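Local coordinates for protein RNA 2',3'-cyclic phosphodiesterase (Deinococcus radiodurans, PDB 5H7E) that belongs to the LigT-like phosphoesterases of the 2H clan, a two-lobed family built on antiparallel beta sheet, at residues 148-160 against 167-179. Sequence-based numbering, arbitrary orientation.
Sequences SWTAPGLTLYRSI and IYEVQSTFRFRGS. With SO4 (sulfate ion), chain F.
Arg-158 and Glu-169 form a hydrogen-bonded antiparallel pair, in which Arg-158 N donates a hydrogen bond to Glu-169 O at 2.8 Å and Glu-169 N returns one to Arg-158 O; Ile-160 with Ile-167 and Leu-154 with Phe-174 pair likewise. The regular register of this hairpin breaks at a classic beta bulge, where Gln-171 and Ser-172 both face Leu-156. The extra residue shifts the register by one, and a single carbonyl serves two successive N-H groups: Leu-156 O takes a firm bond from Gln-171 N (2.8 Å) and a weak one from Ser-172 N (3.3 Å). A bend at chi2 (-59°) turns the amide of Gln-171 back along its own strand, which puts NE2 3.6 Å from Arg-158 CB and within a weak bond of Glu-169 O, while a water bridges OE1 to Arg-158 NH1. Past the bulge, O4 of a sulfate ion, probably from the crystallisation liquor, accepts an almost straight bond from Arg-175 N (178°), and Arg-177 bonds to O3 through NE and to O4 through NH2.

Packing differs between the two faces. On one, Thr-155 CG2 lies over its own strand's Tyr-157 ring and reaches across to Val-170 CG1. On the other, Leu-156 CB touches the Phe-174 ring at its edge, 3.7 Å from CE2.

Residues 153-160 run between strands 167-175 and 6-13, whose Phe-9 stacks on Tyr-157 and meets Tyr-168 edge-to-face; Phe-174 and Phe-176 pack against helix 56-67, whereas 148-151 pairs with strand 73-83.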
ATOM      1  N   SER A 148     -13.007   9.435   3.914  1.00 19.43           N
ATOM      2  CA  SER A 148     -11.614   9.861   3.958  1.00 16.20           C
ATOM      3  C   SER A 148     -11.089   9.596   5.355  1.00 18.78           C
ATOM      4  O   SER A 148     -11.863   9.379   6.309  1.00 19.68           O
ATOM      5  CB  SER A 148     -11.477  11.347   3.632  1.00 21.53           C
ATOM      6  OG  SER A 148     -12.199  12.111   4.564  1.00 26.82           O
ATOM      7  N   TRP A 149      -9.747   9.647   5.494  1.00 16.31           N
ATOM      8  CA  TRP A 149      -9.175   9.541   6.836  1.00 16.31           C
ATOM      9  C   TRP A 149      -7.885  10.333   6.896  1.00 15.69           C
ATOM     10  O   TRP A 149      -7.294  10.649   5.872  1.00 18.18           O
ATOM     11  CB  TRP A 149      -8.858   8.104   7.262  1.00 16.06           C
ATOM     12  CG  TRP A 149      -7.628   7.463   6.642  1.00 15.16           C
ATOM     13  CD1 TRP A 149      -6.440   7.251   7.308  1.00 17.80           C
ATOM     14  CD2 TRP A 149      -7.498   6.806   5.369  1.00 17.23           C
ATOM     15  NE1 TRP A 149      -5.580   6.566   6.504  1.00 16.16           N
ATOM     16  CE2 TRP A 149      -6.191   6.267   5.326  1.00 16.88           C
ATOM     17  CE3 TRP A 149      -8.347   6.620   4.243  1.00 15.65           C
ATOM     18  CZ2 TRP A 149      -5.707   5.557   4.211  1.00 16.63           C
ATOM     19  CZ3 TRP A 149      -7.852   5.910   3.143  1.00 17.19           C
ATOM     20  CH2 TRP A 149      -6.543   5.362   3.156  1.00 18.78           C
ATOM     21  N   THR A 150      -7.410  10.560   8.109  1.00 17.68           N
ATOM     22  CA  THR A 150      -6.135  11.250   8.329  1.00 17.75           C
ATOM     23  C   THR A 150      -5.089  10.236   8.736  1.00 20.07           C
ATOM     24  O   THR A 150      -5.256   9.526   9.743  1.00 21.71           O
ATOM     25  CB  THR A 150      -6.286  12.321   9.406  1.00 21.81           C
ATOM     26  OG1 THR A 150      -7.205  13.308   8.950  1.00 26.05           O
ATOM     27  CG2 THR A 150      -4.943  13.022   9.632  1.00 26.20           C
ATOM     28  N   ALA A 151      -4.058  10.099   7.901  1.00 16.84           N
ATOM     29  CA  ALA A 151      -2.989   9.128   8.140  1.00 20.66           C
ATOM     30  C   ALA A 151      -1.904   9.743   8.991  1.00 22.61           C
ATOM     31  O   ALA A 151      -1.256  10.692   8.539  1.00 21.26           O
ATOM     32  CB  ALA A 151      -2.420   8.678   6.820  1.00 20.97           C
ATOM     33  N   PRO A 152      -1.649   9.248  10.209  1.00 18.11           N
ATOM     34  CA  PRO A 152      -0.653   9.890  11.074  1.00 21.06           C
ATOM     35  C   PRO A 152       0.781   9.526  10.751  1.00 18.83           C
ATOM     36  O   PRO A 152       1.672  10.224  11.257  1.00 20.99           O
ATOM     37  CB  PRO A 152      -1.054   9.419  12.475  1.00 26.60           C
ATOM     38  CG  PRO A 152      -1.748   8.171  12.279  1.00 29.75           C
ATOM     39  CD  PRO A 152      -2.407   8.200  10.910  1.00 23.93           C
ATOM     40  N   GLY A 153       1.031   8.491   9.950  1.00 21.48           N
ATOM     41  CA  GLY A 153       2.414   8.114   9.728  1.00 22.94           C
ATOM     42  C   GLY A 153       2.499   7.166   8.553  1.00 19.52           C
ATOM     43  O   GLY A 153       1.497   6.787   7.955  1.00 21.67           O
ATOM     44  N   LEU A 154       3.739   6.811   8.238  1.00 18.46           N
ATOM     45  CA  LEU A 154       4.082   5.893   7.163  1.00 18.87           C
ATOM     46  C   LEU A 154       4.592   4.645   7.850  1.00 20.01           C
ATOM     47  O   LEU A 154       5.259   4.760   8.882  1.00 24.21           O
ATOM     48  CB  LEU A 154       5.190   6.512   6.297  1.00 20.23           C
ATOM     49  CG  LEU A 154       5.712   5.611   5.143  1.00 21.09           C
ATOM     50  CD1 LEU A 154       4.641   5.306   4.163  1.00 23.44           C
ATOM     51  CD2 LEU A 154       6.920   6.233   4.455  1.00 27.39           C
ATOM     52  N   THR A 155       4.251   3.474   7.331  1.00 17.82           N
ATOM     53  CA  THR A 155       4.670   2.250   8.012  1.00 19.65           C
ATOM     54  C   THR A 155       5.606   1.455   7.107  1.00 19.15           C
ATOM     55  O   THR A 155       5.360   1.313   5.908  1.00 19.98           O
ATOM     56  CB  THR A 155       3.469   1.419   8.381  1.00 21.64           C
ATOM     57  OG1 THR A 155       2.628   2.164   9.299  1.00 26.11           O
ATOM     58  CG2 THR A 155       3.916   0.048   9.021  1.00 22.87           C
ATOM     59  N   LEU A 156       6.668   0.883   7.712  1.00 20.17           N
ATOM     60  CA  LEU A 156       7.493  -0.090   7.009  1.00 20.83           C
ATOM     61  C   LEU A 156       7.080  -1.484   7.475  1.00 21.90           C
ATOM     62  O   LEU A 156       7.169  -1.785   8.660  1.00 23.33           O
ATOM     63  CB  LEU A 156       8.979   0.182   7.269  1.00 19.09           C
ATOM     64  CG  LEU A 156       9.976  -0.842   6.695  1.00 20.96           C
ATOM     65  CD1 LEU A 156       9.991  -0.762   5.176  1.00 23.32           C
ATOM     66  CD2 LEU A 156      11.451  -0.607   7.225  1.00 22.88           C
ATOM     67  N   TYR A 157       6.564  -2.295   6.557  1.00 21.45           N
ATOM     68  CA  TYR A 157       6.073  -3.646   6.834  1.00 21.03           C
ATOM     69  C   TYR A 157       7.058  -4.677   6.330  1.00 22.23           C
ATOM     70  O   TYR A 157       7.762  -4.463   5.332  1.00 23.08           O
ATOM     71  CB  TYR A 157       4.750  -3.880   6.085  1.00 20.76           C
ATOM     72  CG  TYR A 157       3.570  -3.114   6.595  1.00 20.52           C
ATOM     73  CD1 TYR A 157       2.847  -3.598   7.690  1.00 27.52           C
ATOM     74  CD2 TYR A 157       3.175  -1.926   5.994  1.00 24.17           C
ATOM     75  CE1 TYR A 157       1.719  -2.904   8.139  1.00 27.74           C
ATOM     76  CE2 TYR A 157       2.066  -1.214   6.457  1.00 27.60           C
ATOM     77  CZ  TYR A 157       1.353  -1.725   7.520  1.00 33.19           C
ATOM     78  OH  TYR A 157       0.263  -1.005   7.964  1.00 42.53           O
ATOM     79  N   ARG A 158       7.050  -5.841   6.975  1.00 23.96           N
ATOM     80  CA  ARG A 158       7.671  -7.026   6.412  1.00 24.03           C
ATOM     81  C   ARG A 158       6.565  -8.004   6.042  1.00 28.98           C
ATOM     82  O   ARG A 158       5.633  -8.208   6.818  1.00 29.18           O
ATOM     83  CB  ARG A 158       8.605  -7.658   7.394  1.00 27.05           C
ATOM     84  CG  ARG A 158       9.260  -8.913   6.878  1.00 26.79           C
ATOM     85  CD  ARG A 158      10.207  -9.445   7.891  1.00 30.55           C
ATOM     86  NE  ARG A 158      10.655 -10.765   7.481  1.00 34.30           N
ATOM     87  CZ  ARG A 158      11.337 -11.587   8.273  1.00 42.46           C
ATOM     88  NH1 ARG A 158      11.677 -11.195   9.496  1.00 39.23           N
ATOM     89  NH2 ARG A 158      11.695 -12.778   7.823  1.00 38.06           N
ATOM     90  N   SER A 159       6.699  -8.640   4.889  1.00 26.95           N
ATOM     91  CA  SER A 159       5.765  -9.664   4.450  1.00 32.08           C
ATOM     92  C   SER A 159       6.327 -11.059   4.688  1.00 35.69           C
ATOM     93  O   SER A 159       7.469 -11.353   4.332  1.00 33.15           O
ATOM     94  CB  SER A 159       5.422  -9.451   2.972  1.00 39.47           C
ATOM     95  OG  SER A 159       4.595 -10.509   2.507  1.00 39.38           O
ATOM     96  N   ILE A 160       5.523 -11.920   5.303  1.00 38.43           N
ATOM     97  CA  ILE A 160       5.920 -13.303   5.547  1.00 46.36           C
ATOM     98  C   ILE A 160       4.859 -14.210   4.949  1.00 45.86           C
ATOM     99  O   ILE A 160       3.662 -13.942   5.088  1.00 55.43           O
ATOM    100  CB  ILE A 160       6.143 -13.568   7.042  1.00 48.42           C
ATOM    101  CG1 ILE A 160       7.447 -12.878   7.476  1.00 44.32           C
ATOM    102  CG2 ILE A 160       6.216 -15.100   7.314  1.00 60.48           C
ATOM    103  CD1 ILE A 160       7.518 -12.501   8.934  1.00 57.39           C
ATOM    104  N   ILE A 167       1.272 -12.682   5.562  1.00 57.37           N
ATOM    105  CA  ILE A 167       1.012 -11.931   6.783  1.00 55.82           C
ATOM    106  C   ILE A 167       2.003 -10.771   6.865  1.00 46.16           C
ATOM    107  O   ILE A 167       3.181 -10.925   6.522  1.00 42.80           O
ATOM    108  CB  ILE A 167       1.101 -12.823   8.035  1.00 56.82           C
ATOM    109  CG1 ILE A 167       2.546 -13.188   8.342  1.00 57.96           C
ATOM    110  CG2 ILE A 167       0.313 -14.106   7.826  1.00 62.78           C
ATOM    111  CD1 ILE A 167       2.786 -13.511   9.768  1.00 69.39           C
ATOM    112  N   TYR A 168       1.530  -9.633   7.355  1.00 38.14           N
ATOM    113  CA  TYR A 168       2.316  -8.404   7.414  1.00 40.19           C
ATOM    114  C   TYR A 168       2.668  -8.098   8.868  1.00 56.69           C
ATOM    115  O   TYR A 168       1.810  -8.177   9.753  1.00 58.67           O
ATOM    116  CB  TYR A 168       1.547  -7.253   6.768  1.00 37.40           C
ATOM    117  CG  TYR A 168       1.134  -7.546   5.338  1.00 34.88           C
ATOM    118  CD1 TYR A 168       1.969  -8.224   4.480  1.00 43.74           C
ATOM    119  CD2 TYR A 168      -0.113  -7.207   4.875  1.00 28.21           C
ATOM    120  CE1 TYR A 168       1.581  -8.505   3.178  1.00 36.31           C
ATOM    121  CE2 TYR A 168      -0.513  -7.517   3.591  1.00 30.64           C
ATOM    122  CZ  TYR A 168       0.337  -8.134   2.743  1.00 41.09           C
ATOM    123  OH  TYR A 168      -0.062  -8.396   1.461  1.00 42.16           O
ATOM    124  N   GLU A 169       3.934  -7.794   9.122  1.00 34.90           N
ATOM    125  CA  GLU A 169       4.408  -7.428  10.450  1.00 35.36           C
ATOM    126  C   GLU A 169       4.972  -6.022  10.387  1.00 37.04           C
ATOM    127  O   GLU A 169       5.792  -5.726   9.503  1.00 32.20           O
ATOM    128  CB  GLU A 169       5.490  -8.377  10.945  1.00 35.92           C
ATOM    129  CG  GLU A 169       4.997  -9.807  11.122  1.00 53.89           C
ATOM    130  CD  GLU A 169       6.060 -10.718  11.703  1.00 64.40           C
ATOM    131  OE1 GLU A 169       7.194 -10.228  11.928  1.00 72.31           O
ATOM    132  OE2 GLU A 169       5.768 -11.920  11.932  1.00 76.26           O
ATOM    133  N   VAL A 170       4.528  -5.160  11.301  1.00 30.56           N
ATOM    134  CA  VAL A 170       5.066  -3.799  11.356  1.00 26.02           C
ATOM    135  C   VAL A 170       6.522  -3.857  11.795  1.00 26.99           C
ATOM    136  O   VAL A 170       6.856  -4.403  12.858  1.00 32.01           O
ATOM    137  CB  VAL A 170       4.279  -2.916  12.330  1.00 36.10           C
ATOM    138  CG1 VAL A 170       5.053  -1.581  12.544  1.00 31.63           C
ATOM    139  CG2 VAL A 170       2.912  -2.690  11.904  1.00 36.67           C
ATOM    140  N   GLN A 171       7.409  -3.280  10.981  1.00 26.43           N
ATOM    141  CA  GLN A 171       8.818  -3.145  11.334  1.00 25.40           C
ATOM    142  C   GLN A 171       9.105  -1.827  12.021  1.00 33.71           C
ATOM    143  O   GLN A 171       9.859  -1.778  12.995  1.00 33.94           O
ATOM    144  CB  GLN A 171       9.699  -3.232  10.099  1.00 29.20           C
ATOM    145  CG  GLN A 171       9.535  -4.494   9.348  1.00 34.39           C
ATOM    146  CD  GLN A 171       9.858  -5.674  10.211  1.00 48.78           C
ATOM    147  OE1 GLN A 171      11.021  -5.955  10.449  1.00 44.97           O
ATOM    148  NE2 GLN A 171       8.837  -6.355  10.710  1.00 44.96           N
ATOM    149  N   SER A 172       8.528  -0.749  11.511  1.00 30.48           N
ATOM    150  CA  SER A 172       8.736   0.565  12.084  1.00 28.78           C
ATOM    151  C   SER A 172       7.632   1.467  11.569  1.00 28.51           C
ATOM    152  O   SER A 172       7.058   1.214  10.514  1.00 26.20           O
ATOM    153  CB  SER A 172      10.103   1.142  11.712  1.00 34.59           C
ATOM    154  OG  SER A 172      10.383   2.182  12.622  1.00 42.25           O
ATOM    155  N   THR A 173       7.298   2.490  12.343  1.00 27.51           N
ATOM    156  CA  THR A 173       6.381   3.512  11.871  1.00 24.21           C
ATOM    157  C   THR A 173       7.086   4.858  11.921  1.00 24.05           C
ATOM    158  O   THR A 173       7.971   5.076  12.758  1.00 29.70           O
ATOM    159  CB  THR A 173       5.085   3.573  12.678  1.00 40.68           C
ATOM    160  OG1 THR A 173       5.389   3.816  14.058  1.00 51.31           O
ATOM    161  CG2 THR A 173       4.314   2.277  12.552  1.00 35.31           C
ATOM    162  N   PHE A 174       6.729   5.733  10.990  1.00 22.94           N
ATOM    163  CA  PHE A 174       7.391   7.038  10.858  1.00 24.95           C
ATOM    164  C   PHE A 174       6.316   8.107  10.884  1.00 24.02           C
ATOM    165  O   PHE A 174       5.512   8.195   9.958  1.00 23.48           O
ATOM    166  CB  PHE A 174       8.206   7.125   9.569  1.00 24.28           C
ATOM    167  CG  PHE A 174       8.970   5.873   9.264  1.00 22.46           C
ATOM    168  CD1 PHE A 174      10.115   5.570   9.987  1.00 23.85           C
ATOM    169  CD2 PHE A 174       8.553   5.019   8.242  1.00 23.04           C
ATOM    170  CE1 PHE A 174      10.798   4.353   9.732  1.00 27.84           C
ATOM    171  CE2 PHE A 174       9.214   3.820   7.986  1.00 23.55           C
ATOM    172  CZ  PHE A 174      10.351   3.504   8.729  1.00 26.61           C
ATOM    173  N   ARG A 175       6.270   8.890  11.964  1.00 23.91           N
ATOM    174  CA  ARG A 175       5.185   9.852  12.126  1.00 23.11           C
ATOM    175  C   ARG A 175       5.380  11.053  11.205  1.00 20.94           C
ATOM    176  O   ARG A 175       6.497  11.562  11.061  1.00 24.64           O
ATOM    177  CB  ARG A 175       5.164  10.337  13.573  1.00 27.10           C
ATOM    178  CG  ARG A 175       3.929  11.072  13.979  1.00 40.56           C
ATOM    179  CD  ARG A 175       3.830  11.229  15.522  1.00 56.45           C
ATOM    180  NE  ARG A 175       2.444  11.485  15.907  1.00 66.11           N
ATOM    181  CZ  ARG A 175       1.504  10.543  15.964  1.00 69.35           C
ATOM    182  NH1 ARG A 175       0.257  10.857  16.288  1.00 71.95           N
ATOM    183  NH2 ARG A 175       1.810   9.282  15.695  1.00 73.48           N
ATOM    184  N   PHE A 176       4.278  11.540  10.643  1.00 20.79           N
ATOM    185  CA  PHE A 176       4.285  12.827   9.942  1.00 20.94           C
ATOM    186  C   PHE A 176       4.305  13.926  10.993  1.00 24.21           C
ATOM    187  O   PHE A 176       3.309  14.143  11.708  1.00 27.94           O
ATOM    188  CB  PHE A 176       3.041  12.937   9.049  1.00 18.70           C
ATOM    189  CG  PHE A 176       2.973  11.942   7.939  1.00 18.84           C
ATOM    190  CD1 PHE A 176       3.948  11.928   6.936  1.00 20.67           C
ATOM    191  CD2 PHE A 176       1.875  11.058   7.846  1.00 18.86           C
ATOM    192  CE1 PHE A 176       3.873  11.039   5.900  1.00 18.07           C
ATOM    193  CE2 PHE A 176       1.783  10.127   6.800  1.00 18.97           C
ATOM    194  CZ  PHE A 176       2.770  10.098   5.817  1.00 17.48           C
ATOM    195  N   ARG A 177       5.431  14.631  11.102  1.00 24.32           N
ATOM    196  CA  ARG A 177       5.641  15.557  12.198  1.00 24.52           C
ATOM    197  C   ARG A 177       5.595  17.004  11.749  1.00 27.29           C
ATOM    198  O   ARG A 177       5.903  17.908  12.532  1.00 32.19           O
ATOM    199  CB  ARG A 177       6.965  15.257  12.905  1.00 32.75           C
ATOM    200  CG  ARG A 177       6.917  13.867  13.549  1.00 31.77           C
ATOM    201  CD  ARG A 177       8.165  13.584  14.373  1.00 41.54           C
ATOM    202  NE  ARG A 177       8.172  12.221  14.901  1.00 50.43           N
ATOM    203  CZ  ARG A 177       7.626  11.842  16.059  1.00 59.21           C
ATOM    204  NH1 ARG A 177       7.003  12.726  16.835  1.00 56.08           N
ATOM    205  NH2 ARG A 177       7.684  10.561  16.430  1.00 52.71           N
ATOM    206  N   GLY A 178       5.190  17.258  10.511  1.00 26.22           N
ATOM    207  CA  GLY A 178       5.272  18.611   9.967  1.00 30.44           C
ATOM    208  C   GLY A 178       3.928  19.292  10.013  1.00 39.92           C
ATOM    209  O   GLY A 178       2.991  18.835  10.679  1.00 34.62           O
ATOM    210  N   SER A 179       3.823  20.389   9.251  1.00 44.98           N
ATOM    211  CA  SER A 179       2.554  21.073   9.049  1.00 54.05           C
ATOM    212  C   SER A 179       2.466  21.590   7.615  1.00 60.08           C
ATOM    213  O   SER A 179       3.480  21.749   6.921  1.00 55.82           O
ATOM    214  CB  SER A 179       2.371  22.229  10.025  1.00 60.99           C
ATOM    215  OG  SER A 179       3.218  23.295   9.660  1.00 69.92           O
TER
HETATM  216  S   SO4 F 305       9.732   8.882  13.629  1.00 45.51           S
HETATM  217  O1  SO4 F 305      10.662   7.918  14.247  1.00 46.14           O
HETATM  218  O2  SO4 F 305       9.966   8.744  12.201  1.00 51.52           O
HETATM  219  O3  SO4 F 305      10.057  10.259  14.026  1.00 53.09           O
HETATM  220  O4  SO4 F 305       8.354   8.603  14.070  1.00 35.98           O
HETATM  221  O   HOH W   1       1.330  12.231  13.004  1.00 37.15           O
HETATM  222  O   HOH W   2      12.034  -8.630  11.220  1.00 50.91           O